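Local atomic coordinates of adenosyl-chloride synthase (Thermotoga maritima, PDB entry 2ZBV), a protein that probably cleaves S-adenosyl-L-methionine with water or a halide ion, as in its enzyme family, and binds adenosine at the interfaces between its subunits. Residues Ala46-Leu55 with Gly94-Tyr103; Leu64-Arg75 with Phe124-Ala133. All coordinates share one frame; numbering follows the deposited sequence.

Overall arrangement
Both contacts belong to the N-terminal domain, their centres about 18 Å apart, and they meet at strand 62-66 of its mixed six-stranded sheet. Contact 1 lies about 5 Å from the centre of the chain (centre to centre) and pairs helices 43-54 and 97-103 on one face of that sheet; contact 2 packs helix 127-140 on the other face and against the loop that follows the strand. Successive strand residues look both ways: Val-65 packs on Leu-50 and Val-95, whereas Leu-64 and Val-66 serve contact 2. Along the chain the segments alternate, 46-55, 64-75, 94-103, 124-133, so the two pairings interlock. Contact 2 holds bound adenosine; contact 1 backs it through Ala-46 on Val-67.

Contact 1: Ala46-Leu55 with Gly94-Tyr103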
# COMPACT_ATOMS: atom_id res chain seq x y z
N ALA A 46 1.37 -5.61 -16.70
CA ALA A 46 2.07 -4.36 -16.43
C ALA A 46 2.07 -3.42 -17.65
O ALA A 46 1.92 -2.21 -17.50
CB ALA A 46 3.52 -4.65 -15.99
N SER A 47 2.21 -3.98 -18.86
CA SER A 47 2.24 -3.15 -20.07
C SER A 47 0.94 -2.38 -20.22
O SER A 47 0.94 -1.21 -20.60
CB SER A 47 2.53 -4.00 -21.32
OG SER A 47 1.44 -4.82 -21.72
N HIS A 48 -0.18 -3.02 -19.90
CA HIS A 48 -1.49 -2.37 -19.96
C HIS A 48 -1.68 -1.32 -18.87
O HIS A 48 -2.10 -0.20 -19.15
CB HIS A 48 -2.60 -3.42 -19.85
CG HIS A 48 -2.78 -4.24 -21.09
ND1 HIS A 48 -3.21 -3.70 -22.28
CD2 HIS A 48 -2.57 -5.56 -21.32
CE1 HIS A 48 -3.27 -4.65 -23.19
NE2 HIS A 48 -2.88 -5.79 -22.64
N VAL A 49 -1.37 -1.69 -17.63
CA VAL A 49 -1.50 -0.76 -16.50
C VAL A 49 -0.64 0.49 -16.73
O VAL A 49 -1.06 1.60 -16.44
CB VAL A 49 -1.05 -1.41 -15.16
CG1 VAL A 49 -1.08 -0.36 -14.05
CG2 VAL A 49 -1.99 -2.57 -14.78
N LEU A 50 0.56 0.28 -17.25
CA LEU A 50 1.49 1.38 -17.52
C LEU A 50 0.88 2.39 -18.50
O LEU A 50 0.84 3.59 -18.24
CB LEU A 50 2.78 0.84 -18.13
CG LEU A 50 3.77 1.90 -18.60
CD1 LEU A 50 4.29 2.69 -17.41
CD2 LEU A 50 4.93 1.22 -19.34
N TYR A 51 0.40 1.89 -19.63
CA TYR A 51 -0.21 2.79 -20.61
C TYR A 51 -1.38 3.58 -20.02
O TYR A 51 -1.42 4.80 -20.08
CB TYR A 51 -0.68 2.01 -21.83
CG TYR A 51 -1.52 2.85 -22.75
CD1 TYR A 51 -1.00 3.99 -23.37
CD2 TYR A 51 -2.87 2.54 -22.97
CE1 TYR A 51 -1.79 4.79 -24.19
CE2 TYR A 51 -3.67 3.34 -23.79
CZ TYR A 51 -3.12 4.46 -24.39
OH TYR A 51 -3.92 5.26 -25.18
N ARG A 52 -2.35 2.87 -19.45
CA ARG A 52 -3.51 3.53 -18.88
C ARG A 52 -3.17 4.56 -17.82
O ARG A 52 -3.74 5.66 -17.81
CB ARG A 52 -4.49 2.47 -18.36
CG ARG A 52 -4.91 1.55 -19.49
CD ARG A 52 -5.84 0.44 -19.12
NE ARG A 52 -5.96 -0.46 -20.27
CZ ARG A 52 -6.91 -1.37 -20.42
NH1 ARG A 52 -7.85 -1.51 -19.49
NH2 ARG A 52 -6.92 -2.15 -21.50
N ALA A 53 -2.24 4.25 -16.93
CA ALA A 53 -1.87 5.23 -15.91
C ALA A 53 -1.14 6.43 -16.52
O ALA A 53 -1.34 7.56 -16.09
CB ALA A 53 -1.00 4.59 -14.86
N SER A 54 -0.29 6.17 -17.53
CA SER A 54 0.50 7.23 -18.17
C SER A 54 -0.35 8.31 -18.81
O SER A 54 0.10 9.44 -19.00
CB SER A 54 1.44 6.64 -19.24
OG SER A 54 0.72 6.16 -20.36
N LEU A 55 -1.59 7.96 -19.15
CA LEU A 55 -2.51 8.91 -19.76
C LEU A 55 -2.80 10.08 -18.83
O LEU A 55 -3.16 11.17 -19.28
CB LEU A 55 -3.82 8.21 -20.13
CG LEU A 55 -3.81 7.29 -21.35
CD1 LEU A 55 -5.12 6.51 -21.38
CD2 LEU A 55 -3.64 8.11 -22.63
N GLY A 94 9.43 -6.28 -23.25
CA GLY A 94 8.09 -6.12 -23.78
C GLY A 94 7.12 -5.35 -22.90
O GLY A 94 6.00 -5.06 -23.32
N VAL A 95 7.52 -5.01 -21.67
CA VAL A 95 6.62 -4.27 -20.79
C VAL A 95 6.23 -2.90 -21.36
O VAL A 95 5.15 -2.38 -21.07
CB VAL A 95 7.23 -4.11 -19.35
CG1 VAL A 95 8.46 -3.18 -19.37
CG2 VAL A 95 6.16 -3.58 -18.40
N LEU A 96 7.08 -2.33 -22.21
CA LEU A 96 6.80 -1.02 -22.82
C LEU A 96 6.06 -1.14 -24.16
O LEU A 96 5.94 -0.16 -24.89
CB LEU A 96 8.09 -0.23 -23.04
CG LEU A 96 8.91 0.08 -21.78
CD1 LEU A 96 10.13 0.91 -22.14
CD2 LEU A 96 8.03 0.81 -20.76
N THR A 97 5.57 -2.34 -24.46
CA THR A 97 4.87 -2.59 -25.72
C THR A 97 3.69 -1.66 -26.00
O THR A 97 3.60 -1.09 -27.10
CB THR A 97 4.35 -4.04 -25.78
OG1 THR A 97 5.46 -4.94 -25.89
CG2 THR A 97 3.44 -4.24 -26.99
N VAL A 98 2.79 -1.51 -25.03
CA VAL A 98 1.61 -0.68 -25.24
C VAL A 98 1.90 0.82 -25.38
O VAL A 98 1.39 1.45 -26.31
CB VAL A 98 0.56 -0.90 -24.11
CG1 VAL A 98 -0.76 -0.22 -24.49
CG2 VAL A 98 0.32 -2.41 -23.90
N VAL A 99 2.71 1.40 -24.50
CA VAL A 99 3.02 2.82 -24.64
C VAL A 99 3.73 3.09 -25.97
O VAL A 99 3.48 4.10 -26.62
CB VAL A 99 3.90 3.36 -23.49
CG1 VAL A 99 3.08 3.46 -22.22
CG2 VAL A 99 5.12 2.46 -23.29
N ALA A 100 4.63 2.18 -26.35
CA ALA A 100 5.36 2.30 -27.61
C ALA A 100 4.39 2.32 -28.79
O ALA A 100 4.52 3.13 -29.71
CB ALA A 100 6.33 1.13 -27.78
N GLU A 101 3.42 1.41 -28.76
CA GLU A 101 2.43 1.29 -29.82
C GLU A 101 1.43 2.44 -29.85
O GLU A 101 1.07 2.92 -30.93
CB GLU A 101 1.69 -0.04 -29.68
CG GLU A 101 0.51 -0.22 -30.63
CD GLU A 101 0.92 -0.32 -32.09
OE1 GLU A 101 0.02 -0.44 -32.96
OE2 GLU A 101 2.14 -0.28 -32.38
N GLU A 102 1.00 2.89 -28.68
CA GLU A 102 0.01 3.96 -28.59
C GLU A 102 0.56 5.37 -28.76
O GLU A 102 -0.09 6.23 -29.36
CB GLU A 102 -0.71 3.89 -27.25
CG GLU A 102 -1.50 2.61 -27.02
CD GLU A 102 -2.61 2.41 -28.03
OE1 GLU A 102 -3.32 3.40 -28.34
OE2 GLU A 102 -2.79 1.27 -28.50
N TYR A 103 1.76 5.62 -28.24
CA TYR A 103 2.34 6.96 -28.34
C TYR A 103 3.38 7.13 -29.45
O TYR A 103 3.68 8.25 -29.84
CB TYR A 103 3.02 7.35 -27.01
CG TYR A 103 2.13 7.36 -25.78
CD1 TYR A 103 0.85 7.93 -25.82
CD2 TYR A 103 2.60 6.89 -24.56
CE1 TYR A 103 0.07 8.03 -24.66
CE2 TYR A 103 1.83 6.98 -23.39
CZ TYR A 103 0.57 7.55 -23.45
OH TYR A 103 -0.15 7.71 -22.29
O HOH W 1 3.31 -0.58 -22.17
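Ala-46 starts the interface by setting its CB against Val-95 CG2. One residue on, the backbones nearly touch: Ser-47 CA gives a CH...O contact to Val-95 O at 3.2 Å, and Ser-47 O and Val-95 O both accept from a water that in turn takes Val-99 N, 3.1 Å from the water oxygen, tying the start of helix 97-103 to its neighbour. Ser-47 OG is bonded back to Arg-44 O and presses on Val-98 CG2, the same methyl that lies over one face of the His-48 ring. Leu-50 reaches the far flank, its CD2 tight against Leu-96 CD2 at 3.4 Å, its CG against Val-99 CG1. Tyr-51 is the knob of the contact, entering a hole formed by Val-98, Val-99, Glu-102 and Tyr-103. CG anti to the backbone N (chi1 170°) lays the ring against the side of helix 97-103; Val-98 CG1 meets Tyr-51 CB at 3.5 Å, and Glu-102 CG makes a CH-pi contact 3.7 Å from the ring centroid, 17° off the normal. Leu-55 CG lies over the other face, and the Tyr-103 ring comes in obliquely. Replacing Tyr-51 by an alanine would probably leave the hole lined by Val-98, Glu-102 and Tyr-103 unfilled and let the Tyr-103 ring shift. Ser-54 OG donates to Tyr-51 O at 2.6 Å and also lies 2.6 Å from Tyr-103 OH, in the plane of that ring. Leu-55 CD2 ends the row beside the same hydroxyl. The two helix axes come within 8.2 Å at 46°. Leu-50, Val-95 and Val-99 rest on strands 62-66 and 87-91, while Val-49 and Ala-53 meet His-13 and Val-17 of the second subunit: a helix pair with Tyr-51 as a knob in its neighbour, covering one sheet face in the alpha/beta/alpha N-terminal domain.

Contact 2: Leu64-Arg75 with Phe124-Ala133; sequences LVVVDYGVGTSR and FTFHGRDIFA. With ADN (adenosine), chain D.
Asp-68 OD2 is gripped from two directions while Phe-132 presents its ring edge to it, CE2 lying 3.7 Å from OD2. Arg-75 NH2 bonds to its syn lone pair at 2.7 Å, and a water donates to it at 3.1 Å; the water also accepts a weak bond from Gly-128 N, bridging the two segments. Arg-75 NE meets the other oxygen, Asp-68 OD1, at 2.9 Å, so a side-on, two-nitrogen salt bridge fixes the rotation of the carboxylate. The arginine chain is bent at chi2 (99°), bringing its guanidinium back to the aspartate. Phe-132 CZ lies over one face of the guanidinium. His-127 CD2 then sits at the edge of that group, 3.2 Å from Arg-75 NH2, with ring and guanidinium steeply inclined. The His-127 ring is sandwiched, Val-71 CG2 making a CH-pi contact over one face and Ile-131 CD1 lying over the centre of the other. Next to it Gly-72 CA comes to 3.2 Å from Phe-124 O, backbone meeting backbone. Deeper in, Val-66 CG1 faces Gly-128 CA, Val-66 CG2 packs on the Phe-132 ring, and Leu-64 spreads its two methyls over Phe-132 CB and Ala-133. A pi-type turn carries Phe-132 to this side of the helix: His-127 O accepts from both Ile-131 N and Phe-132 N, on opposite faces of its plane. Adenosine is held by both segments. Its O5' donates to Thr-125 O at 2.7 Å and also bonds to the water on Asp-68; its O3' accepts a nearly straight bond from Asp-68 N at 2.8 Å. Asp-7 adds a further bond to the nucleoside, and Asn-182, Val-242 and Leu-244 of the third subunit bind it too. Strand-end loop and helix start thus make one wall of the intersubunit nucleoside pocket of this SAM hydrolase/halogenase family.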
# COMPACT_ATOMS: atom_id res chain seq x y z
N LEU A 64 9.38 4.59 -13.91
CA LEU A 64 10.28 3.54 -13.47
C LEU A 64 9.44 2.27 -13.48
O LEU A 64 8.60 2.08 -12.61
CB LEU A 64 10.78 3.85 -12.06
CG LEU A 64 11.65 2.81 -11.35
CD1 LEU A 64 12.85 2.41 -12.19
CD2 LEU A 64 12.09 3.42 -10.03
N VAL A 65 9.65 1.43 -14.49
CA VAL A 65 8.85 0.22 -14.65
C VAL A 65 9.70 -1.03 -14.51
O VAL A 65 10.49 -1.35 -15.39
CB VAL A 65 8.17 0.21 -16.04
CG1 VAL A 65 7.15 -0.92 -16.12
CG2 VAL A 65 7.51 1.57 -16.29
N VAL A 66 9.51 -1.74 -13.40
CA VAL A 66 10.30 -2.93 -13.16
C VAL A 66 9.53 -4.21 -12.83
O VAL A 66 9.21 -4.49 -11.67
CB VAL A 66 11.34 -2.68 -12.03
CG1 VAL A 66 12.30 -3.86 -11.93
CG2 VAL A 66 12.13 -1.40 -12.31
N VAL A 67 9.24 -4.96 -13.89
CA VAL A 67 8.60 -6.28 -13.82
C VAL A 67 9.68 -6.93 -14.67
O VAL A 67 9.63 -6.90 -15.91
CB VAL A 67 7.24 -6.31 -14.51
CG1 VAL A 67 6.63 -7.71 -14.41
CG2 VAL A 67 6.31 -5.29 -13.86
N ASP A 68 10.65 -7.52 -14.00
CA ASP A 68 11.84 -8.02 -14.67
C ASP A 68 12.28 -9.44 -14.32
O ASP A 68 13.28 -9.64 -13.63
CB ASP A 68 12.93 -6.98 -14.34
CG ASP A 68 14.21 -7.18 -15.10
OD1 ASP A 68 14.20 -7.84 -16.16
OD2 ASP A 68 15.22 -6.62 -14.62
N TYR A 69 11.55 -10.44 -14.80
CA TYR A 69 11.90 -11.84 -14.50
C TYR A 69 13.26 -12.23 -15.07
O TYR A 69 13.90 -13.16 -14.59
CB TYR A 69 10.82 -12.78 -15.05
CG TYR A 69 10.63 -12.66 -16.55
CD1 TYR A 69 11.41 -13.40 -17.44
CD2 TYR A 69 9.69 -11.78 -17.08
CE1 TYR A 69 11.26 -13.27 -18.82
CE2 TYR A 69 9.53 -11.63 -18.46
CZ TYR A 69 10.32 -12.37 -19.32
OH TYR A 69 10.18 -12.20 -20.68
N GLY A 70 13.71 -11.51 -16.10
CA GLY A 70 14.99 -11.82 -16.72
C GLY A 70 16.14 -11.02 -16.14
O GLY A 70 17.21 -10.91 -16.75
N VAL A 71 15.92 -10.46 -14.96
CA VAL A 71 16.94 -9.66 -14.30
C VAL A 71 18.24 -10.47 -14.21
O VAL A 71 18.23 -11.65 -13.85
CB VAL A 71 16.47 -9.24 -12.88
CG1 VAL A 71 16.30 -10.48 -11.99
CG2 VAL A 71 17.46 -8.26 -12.27
N GLY A 72 19.36 -9.84 -14.57
CA GLY A 72 20.63 -10.53 -14.50
C GLY A 72 21.04 -11.34 -15.72
O GLY A 72 22.14 -11.88 -15.75
N THR A 73 20.17 -11.42 -16.72
CA THR A 73 20.48 -12.17 -17.94
C THR A 73 20.96 -11.20 -19.02
O THR A 73 21.24 -10.04 -18.73
CB THR A 73 19.24 -12.94 -18.46
OG1 THR A 73 18.24 -12.00 -18.88
CG2 THR A 73 18.66 -13.84 -17.37
N SER A 74 21.06 -11.67 -20.26
CA SER A 74 21.53 -10.82 -21.35
C SER A 74 20.48 -9.83 -21.83
O SER A 74 20.74 -9.04 -22.74
CB SER A 74 22.00 -11.68 -22.52
OG SER A 74 20.92 -12.41 -23.08
N ARG A 75 19.30 -9.87 -21.24
CA ARG A 75 18.24 -8.95 -21.64
C ARG A 75 18.74 -7.53 -21.41
O ARG A 75 19.39 -7.24 -20.39
CB ARG A 75 16.96 -9.23 -20.83
CG ARG A 75 17.04 -8.84 -19.36
CD ARG A 75 16.39 -7.48 -19.11
NE ARG A 75 16.48 -7.08 -17.70
CZ ARG A 75 17.56 -6.55 -17.13
NH1 ARG A 75 18.66 -6.34 -17.85
NH2 ARG A 75 17.55 -6.24 -15.84
N PHE A 124 23.01 -9.17 -8.83
CA PHE A 124 22.60 -9.92 -10.01
C PHE A 124 21.10 -9.95 -10.20
O PHE A 124 20.62 -10.03 -11.33
CB PHE A 124 23.09 -11.37 -9.94
CG PHE A 124 24.58 -11.51 -9.80
CD1 PHE A 124 25.44 -10.89 -10.70
CD2 PHE A 124 25.11 -12.27 -8.77
CE1 PHE A 124 26.82 -11.02 -10.57
CE2 PHE A 124 26.49 -12.42 -8.63
CZ PHE A 124 27.35 -11.80 -9.53
N THR A 125 20.34 -9.88 -9.11
CA THR A 125 18.90 -9.98 -9.22
C THR A 125 18.03 -8.80 -8.76
O THR A 125 16.83 -8.96 -8.58
CB THR A 125 18.41 -11.26 -8.50
OG1 THR A 125 18.78 -11.21 -7.12
CG2 THR A 125 19.05 -12.50 -9.13
N PHE A 126 18.63 -7.63 -8.58
CA PHE A 126 17.86 -6.46 -8.16
C PHE A 126 18.31 -5.20 -8.91
O PHE A 126 18.67 -4.19 -8.30
CB PHE A 126 17.96 -6.24 -6.65
CG PHE A 126 16.88 -5.35 -6.07
CD1 PHE A 126 15.77 -4.97 -6.83
CD2 PHE A 126 16.96 -4.91 -4.76
CE1 PHE A 126 14.76 -4.16 -6.29
CE2 PHE A 126 15.95 -4.10 -4.20
CZ PHE A 126 14.85 -3.73 -4.97
N HIS A 127 18.29 -5.26 -10.24
CA HIS A 127 18.68 -4.12 -11.06
C HIS A 127 17.70 -2.97 -10.81
O HIS A 127 18.02 -1.80 -11.02
CB HIS A 127 18.69 -4.50 -12.54
CG HIS A 127 19.84 -5.38 -12.93
ND1 HIS A 127 20.76 -5.86 -12.02
CD2 HIS A 127 20.23 -5.86 -14.14
CE1 HIS A 127 21.65 -6.61 -12.64
NE2 HIS A 127 21.35 -6.62 -13.93
N GLY A 128 16.50 -3.30 -10.33
CA GLY A 128 15.52 -2.27 -10.04
C GLY A 128 16.09 -1.23 -9.08
O GLY A 128 15.83 -0.04 -9.22
N ARG A 129 16.86 -1.68 -8.10
CA ARG A 129 17.48 -0.78 -7.11
C ARG A 129 18.83 -0.23 -7.56
O ARG A 129 19.13 0.96 -7.36
CB ARG A 129 17.69 -1.51 -5.78
CG ARG A 129 18.52 -0.72 -4.75
CD ARG A 129 19.04 -1.61 -3.61
NE ARG A 129 20.05 -2.56 -4.09
CZ ARG A 129 20.45 -3.64 -3.41
NH1 ARG A 129 19.94 -3.91 -2.22
NH2 ARG A 129 21.36 -4.44 -3.94
N ASP A 130 19.65 -1.09 -8.15
CA ASP A 130 21.00 -0.73 -8.54
C ASP A 130 21.21 -0.04 -9.87
O ASP A 130 22.22 0.64 -10.06
CB ASP A 130 21.89 -1.97 -8.48
CG ASP A 130 21.87 -2.63 -7.12
OD1 ASP A 130 21.65 -1.92 -6.12
OD2 ASP A 130 22.08 -3.87 -7.05
N ILE A 131 20.26 -0.19 -10.79
CA ILE A 131 20.39 0.40 -12.11
C ILE A 131 19.20 1.25 -12.56
O ILE A 131 19.36 2.41 -12.94
CB ILE A 131 20.62 -0.69 -13.18
CG1 ILE A 131 21.88 -1.50 -12.83
CG2 ILE A 131 20.74 -0.05 -14.56
CD1 ILE A 131 22.20 -2.62 -13.83
N PHE A 132 18.00 0.67 -12.52
CA PHE A 132 16.80 1.38 -12.96
C PHE A 132 16.40 2.59 -12.14
O PHE A 132 16.18 3.67 -12.68
CB PHE A 132 15.61 0.41 -13.06
CG PHE A 132 15.78 -0.65 -14.11
CD1 PHE A 132 16.03 -0.31 -15.43
CD2 PHE A 132 15.69 -2.00 -13.77
CE1 PHE A 132 16.18 -1.28 -16.41
CE2 PHE A 132 15.84 -2.99 -14.74
CZ PHE A 132 16.09 -2.64 -16.06
N ALA A 133 16.28 2.40 -10.82
CA ALA A 133 15.88 3.50 -9.96
C ALA A 133 16.82 4.70 -10.05
O ALA A 133 16.38 5.82 -10.28
CB ALA A 133 15.75 3.03 -8.50
O5' ADN D . 14.88 -7.45 -9.67
C5' ADN D . 13.47 -7.36 -9.46
C4' ADN D . 12.76 -8.39 -10.35
O4' ADN D . 13.15 -9.76 -10.00
C3' ADN D . 11.22 -8.35 -10.21
O3' ADN D . 10.66 -7.45 -11.17
C2' ADN D . 10.81 -9.82 -10.42
O2' ADN D . 9.98 -9.98 -11.57
C1' ADN D . 12.12 -10.60 -10.57
N9 ADN D . 12.03 -11.88 -9.84
C8 ADN D . 11.96 -12.03 -8.48
N7 ADN D . 11.88 -13.29 -8.16
C5 ADN D . 11.90 -14.03 -9.30
C6 ADN D . 11.84 -15.42 -9.58
N6 ADN D . 11.75 -16.35 -8.56
N1 ADN D . 11.89 -15.81 -10.88
C2 ADN D . 11.98 -14.92 -11.89
N3 ADN D . 12.04 -13.61 -11.66
C4 ADN D . 12.00 -13.12 -10.40
O HOH W 2 15.37 -5.65 -11.66